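Long-range contacts in TRAP dicarboxylate transporter-DctP subunit (Marinobacter aquaeolei, PDB 4PFI), which probably binds an organic acid in the periplasm and hands it to a TRAP membrane transporter, as in other members of the DctP family: residues E59-L64 / E268-Q273; E44-V49 / V73-S78. All blocks are in the same frame, centred on the assembly; numbering follows the deposited sequence.

Contact 1 of 2, residues E59-L64 / E268-Q273; sequences EQVEAL and EETIAQ
Gln-60 reaches across to Thr-270 and, beyond it, toward Gln-273. Its CB lies 4.1 Å from CG2 of Thr-270. With CG anti to the backbone N (chi1 -174°), the chain runs alongside the threonine, and CG sits 3.8 Å from Thr-270 OG1. A bend at chi2 then turns the amide along the gap. NE2 gives a hydrogen bond of 3.0 Å to one water, which donates to Thr-270 OG1. A second water takes a weak bond from Gln-60 NE2 and a bond of 3.3 Å from NE2 of Gln-273. The two amides cross with their planes 51° apart and are joined through that water. Leu-64, on the same helix as Gln-60, brings CD1 to 3.4 Å from Thr-270 OG1, and Val-61 CG2 lies 4.0 Å from that oxygen. This hydroxyl is also bonded to Trp-266 O, one turn back in its own helix. A valine in place of Thr-270 would probably leave the first water without its partner on helix 263-296, and Trp-266 O without this hydroxyl. The axes of segments 59-64 and 268-273 approach to 10.4 Å and run in roughly opposite directions, at 141°. This partly water-bridged helix pair belongs to the solute-binding protein fold.

Contact 2 of 2, residues E44-V49 / V73-S78; sequences EIEGSV and VFPYGS
Two loop backbones meet where Ile-45 and Tyr-76 bring their CA atoms to 4.9 Å, and one hydrogen bond joins them: Tyr-76 N to Glu-44 O, 3.1 Å long and nearly straight at 165°. The donor stands above the carbonyl plane, 58° out of it, so no lone pair is used squarely. CB of Tyr-76 lies over the same carbonyl, 3.6 Å from Glu-44 O. The tyrosine ring itself leads away from the loop, because CG is anti to the backbone N (chi1 -175°). Ile-45 meets this residue through its CG2 branch, which lies 3.8 Å from Tyr-76 O. The same methyl makes the apolar side-chain contact, 4.3 Å from Tyr-76 CB, and approaches the ring obliquely.

On the other flank, Glu-46 lays its aliphatic part across the proline ring. The chain is extended, and its CG and OE2 both meet CG of Pro-75 at 4.0 Å.

Segment 44-49 lies in the loop after strand 37-41. Segment 73-78 takes in the end of strand 70-74 and the loop after it. The two strands are parallel neighbours in the sheet. Strand 37-41, helix 49-65 and strand 70-74 form a beta-alpha-beta crossover, probably of the usual right-handed kind. Residues Ile-45 to Ser-48 form a type II beta turn, with Gly-47 at a backbone geometry that suits glycine. Ser-48 is the N-cap of helix 49-65. Its OG bonds to His-51 N and also donates to Ile-45 O at 2.7 Å, nearly along the C=O axis. Ser-48 N shares that carbonyl, so two donors grip it and hold the turn against the helix start.

Pro-75 O is likewise gripped twice, by Ser-78 N and by Ser-78 OG, the latter in the carbonyl plane on a lone pair.

Helix 49-65 links the two contacts. Contact 1 uses its C-terminal part, and contact 2 holds the loop that leads into its N-terminus. Strand 70-74 follows the helix and ends within the second segment of contact 2. Along the chain the segments alternate: 44-49, 59-64, 73-78, 268-273. The contact centres are 19 Å apart and their nearest atoms about 7 Å apart, so they do not touch. Helix 263-296 serves both regions, since Val-49 of contact 2 packs on its Gln-282 and Leu-285. The structure is an open form with no solute bound. Its sodium site, formed by Gln-234, Asn-235 and Gly-298, is separate from both contacts. Neither contact is assigned a role in solute binding.

Contact 1 of 2, residues E59-L64 / E268-Q273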
loop_
_atom_site.group_PDB
_atom_site.type_symbol
_atom_site.label_atom_id
_atom_site.label_comp_id
_atom_site.label_asym_id
_atom_site.label_seq_id
_atom_site.Cartn_x
_atom_site.Cartn_y
_atom_site.Cartn_z
ATOM N N GLU A 59 7.346 13.441 -16.146
ATOM C CA GLU A 59 8.187 14.610 -16.417
ATOM C C GLU A 59 9.637 14.204 -16.610
ATOM O O GLU A 59 10.312 14.702 -17.503
ATOM C CB GLU A 59 8.092 15.634 -15.291
ATOM C CG GLU A 59 6.835 16.450 -15.364
ATOM C CD GLU A 59 6.535 17.212 -14.081
ATOM O OE1 GLU A 59 6.967 16.763 -12.993
ATOM O OE2 GLU A 59 5.854 18.265 -14.155
ATOM N N GLN A 60 10.092 13.277 -15.775
ATOM C CA GLN A 60 11.473 12.815 -15.780
ATOM C C GLN A 60 11.784 12.006 -17.029
ATOM O O GLN A 60 12.778 12.252 -17.705
ATOM C CB GLN A 60 11.754 11.950 -14.549
ATOM C CG GLN A 60 13.223 11.541 -14.381
ATOM C CD GLN A 60 14.134 12.730 -14.135
ATOM O OE1 GLN A 60 13.653 13.829 -13.858
ATOM N NE2 GLN A 60 15.455 12.520 -14.223
ATOM N N VAL A 61 10.953 11.020 -17.322
ATOM C CA VAL A 61 11.194 10.175 -18.479
ATOM C C VAL A 61 11.149 10.951 -19.819
ATOM O O VAL A 61 11.928 10.672 -20.723
ATOM C CB VAL A 61 10.237 8.976 -18.500
ATOM C CG1 VAL A 61 10.147 8.374 -19.877
ATOM C CG2 VAL A 61 10.725 7.946 -17.504
ATOM N N GLU A 62 10.263 11.933 -19.931
ATOM C CA GLU A 62 10.142 12.718 -21.153
ATOM C C GLU A 62 11.383 13.600 -21.345
ATOM O O GLU A 62 11.911 13.722 -22.457
ATOM C CB GLU A 62 8.845 13.543 -21.123
ATOM C CG GLU A 62 7.570 12.646 -21.175
ATOM C CD GLU A 62 6.251 13.412 -21.314
ATOM O OE1 GLU A 62 6.207 14.630 -21.023
ATOM O OE2 GLU A 62 5.241 12.783 -21.705
ATOM N N ALA A 63 11.880 14.172 -20.253
ATOM C CA ALA A 63 13.071 15.015 -20.311
ATOM C C ALA A 63 14.366 14.218 -20.593
ATOM O O ALA A 63 15.250 14.713 -21.279
ATOM C CB ALA A 63 13.203 15.823 -19.026
ATOM N N LEU A 64 14.462 12.997 -20.061
ATOM C CA LEU A 64 15.610 12.106 -20.287
ATOM C C LEU A 64 15.650 11.585 -21.715
ATOM O O LEU A 64 16.724 11.422 -22.304
ATOM C CB LEU A 64 15.544 10.877 -19.378
ATOM C CG LEU A 64 15.794 11.064 -17.883
ATOM C CD1 LEU A 64 15.172 9.911 -17.108
ATOM C CD2 LEU A 64 17.280 11.173 -17.597
ATOM N N GLU A 268 14.389 2.015 -15.196
ATOM C CA GLU A 268 14.859 1.542 -13.894
ATOM C C GLU A 268 15.544 2.600 -13.007
ATOM O O GLU A 268 15.401 2.559 -11.779
ATOM C CB GLU A 268 15.755 0.307 -14.045
ATOM C CG GLU A 268 14.969 -0.961 -14.340
ATOM C CD GLU A 268 15.778 -2.236 -14.143
ATOM O OE1 GLU A 268 16.929 -2.305 -14.636
ATOM O OE2 GLU A 268 15.262 -3.174 -13.493
ATOM N N GLU A 269 16.271 3.536 -13.608
ATOM C CA GLU A 269 16.968 4.572 -12.842
ATOM C C GLU A 269 15.985 5.612 -12.295
ATOM O O GLU A 269 16.178 6.156 -11.206
ATOM C CB GLU A 269 18.021 5.280 -13.696
ATOM C CG GLU A 269 19.345 4.539 -13.807
ATOM C CD GLU A 269 20.332 5.233 -14.747
ATOM O OE1 GLU A 269 19.922 6.173 -15.468
ATOM O OE2 GLU A 269 21.522 4.841 -14.764
ATOM N N THR A 270 14.946 5.899 -13.070
ATOM C CA THR A 270 13.921 6.838 -12.642
ATOM C C THR A 270 13.119 6.276 -11.479
ATOM O O THR A 270 12.859 6.978 -10.513
ATOM C CB THR A 270 12.952 7.171 -13.766
ATOM O OG1 THR A 270 13.667 7.827 -14.816
ATOM C CG2 THR A 270 11.853 8.078 -13.240
ATOM N N ILE A 271 12.718 5.013 -11.592
ATOM C CA ILE A 271 12.012 4.323 -10.518
ATOM C C ILE A 271 12.870 4.374 -9.254
ATOM O O ILE A 271 12.361 4.546 -8.133
ATOM C CB ILE A 271 11.734 2.855 -10.879
ATOM C CG1 ILE A 271 10.703 2.756 -12.003
ATOM C CG2 ILE A 271 11.230 2.094 -9.678
ATOM C CD1 ILE A 271 9.440 3.566 -11.766
ATOM N N ALA A 272 14.177 4.234 -9.456
ATOM C CA ALA A 272 15.150 4.214 -8.377
ATOM C C ALA A 272 15.227 5.572 -7.694
ATOM O O ALA A 272 15.261 5.644 -6.472
ATOM C CB ALA A 272 16.535 3.796 -8.921
ATOM N N GLN A 273 15.247 6.642 -8.485
ATOM C CA GLN A 273 15.303 8.007 -7.976
ATOM C C GLN A 273 14.040 8.341 -7.209
ATOM O O GLN A 273 14.079 8.955 -6.148
ATOM C CB GLN A 273 15.407 9.003 -9.131
ATOM C CG GLN A 273 16.831 9.308 -9.603
ATOM C CD GLN A 273 16.907 10.591 -10.420
ATOM O OE1 GLN A 273 16.028 11.455 -10.319
ATOM N NE2 GLN A 273 17.953 10.723 -11.230
HETATM O O HOH W 1 15.769 9.557 -13.659
HETATM O O HOH W 2 18.454 12.943 -13.591
#

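Contact 2 of 2, residues E44-V49 / V73-S78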
loop_
_atom_site.group_PDB
_atom_site.type_symbol
_atom_site.label_atom_id
_atom_site.label_comp_id
_atom_site.label_asym_id
_atom_site.label_seq_id
_atom_site.Cartn_x
_atom_site.Cartn_y
_atom_site.Cartn_z
ATOM N N GLU A 44 -5.423 4.660 -8.117
ATOM C CA GLU A 44 -5.931 5.769 -7.312
ATOM C C GLU A 44 -6.237 7.011 -8.177
ATOM O O GLU A 44 -5.768 7.129 -9.313
ATOM C CB GLU A 44 -4.930 6.083 -6.176
ATOM C CG GLU A 44 -4.605 4.871 -5.286
ATOM C CD GLU A 44 -3.756 5.200 -4.032
ATOM O OE1 GLU A 44 -4.042 4.597 -2.957
ATOM O OE2 GLU A 44 -2.806 6.039 -4.103
ATOM N N ILE A 45 -7.030 7.934 -7.654
ATOM C CA ILE A 45 -7.432 9.107 -8.432
ATOM C C ILE A 45 -6.381 10.217 -8.418
ATOM O O ILE A 45 -5.319 10.103 -7.792
ATOM C CB ILE A 45 -8.744 9.735 -7.901
ATOM C CG1 ILE A 45 -8.641 10.005 -6.394
ATOM C CG2 ILE A 45 -9.932 8.845 -8.185
ATOM C CD1 ILE A 45 -9.608 11.066 -5.902
ATOM N N GLU A 46 -6.722 11.305 -9.099
ATOM C CA GLU A 46 -5.885 12.492 -9.177
ATOM C C GLU A 46 -5.707 13.098 -7.789
ATOM O O GLU A 46 -6.654 13.193 -7.008
ATOM C CB GLU A 46 -6.517 13.503 -10.145
ATOM C CG GLU A 46 -6.756 12.913 -11.535
ATOM C CD GLU A 46 -7.264 13.924 -12.561
ATOM O OE1 GLU A 46 -7.317 15.136 -12.249
ATOM O OE2 GLU A 46 -7.611 13.505 -13.694
ATOM N N GLY A 47 -4.481 13.462 -7.452
ATOM C CA GLY A 47 -4.219 14.018 -6.142
ATOM C C GLY A 47 -3.566 13.000 -5.228
ATOM O O GLY A 47 -2.855 13.370 -4.305
ATOM N N SER A 48 -3.794 11.718 -5.493
ATOM C CA SER A 48 -3.183 10.656 -4.698
ATOM C C SER A 48 -1.662 10.576 -4.848
ATOM O O SER A 48 -1.084 11.116 -5.791
ATOM C CB SER A 48 -3.727 9.304 -5.137
ATOM O OG SER A 48 -3.242 9.020 -6.446
ATOM N N VAL A 49 -1.039 9.843 -3.933
ATOM C CA VAL A 49 0.388 9.560 -3.977
ATOM C C VAL A 49 0.786 8.903 -5.304
ATOM O O VAL A 49 1.810 9.245 -5.882
ATOM C CB VAL A 49 0.809 8.636 -2.820
ATOM C CG1 VAL A 49 2.300 8.328 -2.883
ATOM C CG2 VAL A 49 0.443 9.253 -1.464
ATOM N N VAL A 73 -0.592 8.966 -18.469
ATOM C CA VAL A 73 -0.990 8.539 -17.136
ATOM C C VAL A 73 -2.501 8.364 -17.069
ATOM O O VAL A 73 -3.262 9.267 -17.434
ATOM C CB VAL A 73 -0.531 9.553 -16.067
ATOM C CG1 VAL A 73 -1.099 9.194 -14.673
ATOM C CG2 VAL A 73 0.970 9.601 -16.020
ATOM N N PHE A 74 -2.915 7.190 -16.593
ATOM C CA PHE A 74 -4.319 6.822 -16.478
ATOM C C PHE A 74 -4.731 6.618 -15.010
ATOM O O PHE A 74 -4.621 5.518 -14.464
ATOM C CB PHE A 74 -4.592 5.554 -17.289
ATOM C CG PHE A 74 -4.355 5.726 -18.767
ATOM C CD1 PHE A 74 -5.301 6.333 -19.570
ATOM C CD2 PHE A 74 -3.172 5.305 -19.345
ATOM C CE1 PHE A 74 -5.072 6.512 -20.935
ATOM C CE2 PHE A 74 -2.942 5.479 -20.711
ATOM C CZ PHE A 74 -3.895 6.083 -21.499
ATOM N N PRO A 75 -5.196 7.693 -14.365
ATOM C CA PRO A 75 -5.783 7.606 -13.020
ATOM C C PRO A 75 -7.087 6.817 -13.005
ATOM O O PRO A 75 -7.769 6.690 -14.022
ATOM C CB PRO A 75 -6.049 9.068 -12.641
ATOM C CG PRO A 75 -5.970 9.849 -13.940
ATOM C CD PRO A 75 -5.061 9.079 -14.843
ATOM N N TYR A 76 -7.406 6.286 -11.829
ATOM C CA TYR A 76 -8.624 5.514 -11.586
ATOM C C TYR A 76 -9.898 6.210 -12.075
ATOM O O TYR A 76 -10.168 7.359 -11.727
ATOM C CB TYR A 76 -8.746 5.215 -10.096
ATOM C CG TYR A 76 -9.908 4.310 -9.771
ATOM C CD1 TYR A 76 -9.759 2.923 -9.786
ATOM C CD2 TYR A 76 -11.153 4.837 -9.445
ATOM C CE1 TYR A 76 -10.820 2.084 -9.483
ATOM C CE2 TYR A 76 -12.223 4.005 -9.138
ATOM C CZ TYR A 76 -12.055 2.626 -9.162
ATOM O OH TYR A 76 -13.127 1.789 -8.859
ATOM N N GLY A 77 -10.674 5.496 -12.889
ATOM C CA GLY A 77 -11.867 6.050 -13.508
ATOM C C GLY A 77 -11.738 6.144 -15.022
ATOM O O GLY A 77 -12.678 5.835 -15.749
ATOM N N SER A 78 -10.568 6.560 -15.501
ATOM C CA SER A 78 -10.369 6.790 -16.934
ATOM C C SER A 78 -9.985 5.510 -17.702
ATOM O O SER A 78 -9.757 5.550 -18.910
ATOM C CB SER A 78 -9.324 7.892 -17.169
ATOM O OG SER A 78 -8.076 7.560 -16.588
#